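PbSGBP-B lipoprotein (Prevotella bryantii B14, PDB 6D2Y) probably binds polysaccharide at the cell surface, as a lipoprotein of a polysaccharide utilization locus. Local coordinates at residues Tyr258-Asn263 with Ile448-Asn453. Sequence-based numbering, arbitrary orientation.
With MG (magnesium ion), chain B.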
# COMPACT_ATOMS: atom_id res chain seq x y z
N TYR A 258 -7.17 -21.02 -7.01
CA TYR A 258 -6.31 -20.38 -6.03
C TYR A 258 -5.24 -21.37 -5.60
O TYR A 258 -5.36 -22.58 -5.80
CB TYR A 258 -7.10 -19.90 -4.81
CG TYR A 258 -7.85 -21.01 -4.10
CD1 TYR A 258 -9.19 -21.25 -4.37
CD2 TYR A 258 -7.22 -21.82 -3.16
CE1 TYR A 258 -9.88 -22.27 -3.73
CE2 TYR A 258 -7.89 -22.84 -2.53
CZ TYR A 258 -9.22 -23.06 -2.81
OH TYR A 258 -9.89 -24.08 -2.17
N MSE A 259 -4.19 -20.84 -4.98
CA MSE A 259 -3.14 -21.68 -4.43
C MSE A 259 -3.25 -21.66 -2.91
O MSE A 259 -3.46 -20.60 -2.32
CB MSE A 259 -1.77 -21.21 -4.92
CG MSE A 259 -0.59 -22.08 -4.55
SE MSE A 259 0.08 -21.81 -2.75
CE MSE A 259 0.90 -20.07 -3.00
N GLN A 260 -3.12 -22.82 -2.28
CA GLN A 260 -3.38 -22.96 -0.85
C GLN A 260 -2.13 -23.45 -0.13
O GLN A 260 -1.54 -24.46 -0.53
CB GLN A 260 -4.54 -23.92 -0.59
CG GLN A 260 -4.81 -24.17 0.89
CD GLN A 260 -5.94 -25.15 1.11
OE1 GLN A 260 -7.06 -24.95 0.64
NE2 GLN A 260 -5.67 -26.20 1.87
N ILE A 261 -1.75 -22.73 0.92
CA ILE A 261 -0.67 -23.14 1.82
C ILE A 261 -1.30 -23.65 3.10
O ILE A 261 -2.16 -22.98 3.70
CB ILE A 261 0.29 -21.97 2.09
CG1 ILE A 261 0.91 -21.46 0.79
CG2 ILE A 261 1.37 -22.39 3.07
CD1 ILE A 261 1.80 -20.25 0.99
N GLY A 262 -0.88 -24.84 3.54
CA GLY A 262 -1.48 -25.47 4.69
C GLY A 262 -2.80 -26.14 4.35
O GLY A 262 -3.31 -26.06 3.23
N ASN A 263 -3.36 -26.81 5.35
CA ASN A 263 -4.62 -27.51 5.18
C ASN A 263 -5.23 -27.74 6.55
O ASN A 263 -4.62 -27.45 7.58
CB ASN A 263 -4.44 -28.84 4.42
CG ASN A 263 -5.67 -29.24 3.64
OD1 ASN A 263 -6.74 -28.65 3.79
ND2 ASN A 263 -5.53 -30.25 2.79
N ILE A 448 -4.56 -22.10 7.26
CA ILE A 448 -4.93 -22.29 5.87
C ILE A 448 -4.83 -20.93 5.19
O ILE A 448 -5.54 -19.99 5.57
CB ILE A 448 -6.34 -22.87 5.71
CG1 ILE A 448 -6.37 -24.34 6.13
CG2 ILE A 448 -6.82 -22.71 4.27
CD1 ILE A 448 -7.63 -25.08 5.72
N ILE A 449 -3.94 -20.82 4.21
CA ILE A 449 -3.70 -19.57 3.50
C ILE A 449 -3.94 -19.83 2.02
O ILE A 449 -3.18 -20.56 1.38
CB ILE A 449 -2.29 -19.03 3.74
CG1 ILE A 449 -2.10 -18.64 5.20
CG2 ILE A 449 -2.01 -17.86 2.80
CD1 ILE A 449 -0.66 -18.44 5.60
N LYS A 450 -4.99 -19.23 1.49
CA LYS A 450 -5.30 -19.32 0.07
C LYS A 450 -4.83 -18.05 -0.61
O LYS A 450 -5.12 -16.94 -0.15
CB LYS A 450 -6.80 -19.55 -0.14
CG LYS A 450 -7.29 -20.80 0.57
CD LYS A 450 -8.76 -21.08 0.30
CE LYS A 450 -9.19 -22.36 0.99
NZ LYS A 450 -10.65 -22.59 0.87
N ILE A 451 -4.08 -18.20 -1.70
CA ILE A 451 -3.46 -17.09 -2.39
C ILE A 451 -3.87 -17.13 -3.85
O ILE A 451 -3.94 -18.21 -4.46
CB ILE A 451 -1.92 -17.14 -2.24
CG1 ILE A 451 -1.52 -16.87 -0.79
CG2 ILE A 451 -1.25 -16.14 -3.17
CD1 ILE A 451 -0.07 -17.17 -0.48
N ASP A 452 -4.17 -15.96 -4.41
CA ASP A 452 -4.41 -15.85 -5.84
C ASP A 452 -3.97 -14.46 -6.29
O ASP A 452 -3.84 -13.54 -5.48
CB ASP A 452 -5.88 -16.14 -6.17
CG ASP A 452 -6.16 -16.12 -7.66
OD1 ASP A 452 -7.23 -15.62 -8.07
OD2 ASP A 452 -5.29 -16.59 -8.43
N ASN A 453 -3.70 -14.34 -7.58
CA ASN A 453 -3.38 -13.05 -8.20
C ASN A 453 -2.05 -12.48 -7.68
O ASN A 453 -1.95 -11.30 -7.34
CB ASN A 453 -4.52 -12.05 -8.04
CG ASN A 453 -5.83 -12.57 -8.62
OD1 ASN A 453 -5.84 -13.24 -9.66
ND2 ASN A 453 -6.94 -12.24 -7.97
MG MG B . -7.33 -17.26 -9.82
O HOH W 1 -7.39 -15.39 -10.59
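Ile448 CG1 lies 3.6 Å from Asn263 C, and Ile448 CG2 meets the amide end of Gln260, whose NE2 donates to Gly262 O (2.7 Å), on a lone pair in the carbonyl plane, which fixes the turn of the amide. Ile449 pairs with Ile261 through two backbone hydrogen bonds, and the β-branched side chains, suited to a strand, lie together facing Leu428 of strand 423-428. At the non-hydrogen-bonded pair Lys450-Gln260, the lysine's long, extended chain suits a place beside a ring: CD sits over one face of Tyr258, 3.9 Å from the centroid, a CH-pi contact. Tyr258 offers that face because its CG stands between backbone N and carbonyl carbon (chi1 58°). NZ bonds only weakly to Tyr258 OH; Thr252 takes NZ, and Asp250 and Gln248 hold the hydroxyl. Ile451 returns to the hydrophobic side, its CD1 reaching Met259 CE (4.0 Å, selenomethionine) and Ile261 CD1, while its N donates to Met259 O (2.6 Å). Asp452, whose short side chain carries a carboxylate, binds magnesium through both OD1 (2.4 Å) and OD2. Backbone O atoms of Asp225, Ser255 and Asn257, Asp227 OD2 and a water complete this metal site, set on one strand of an antiparallel pair in the β-sandwich of what is probably the xyloglucan-binding domain.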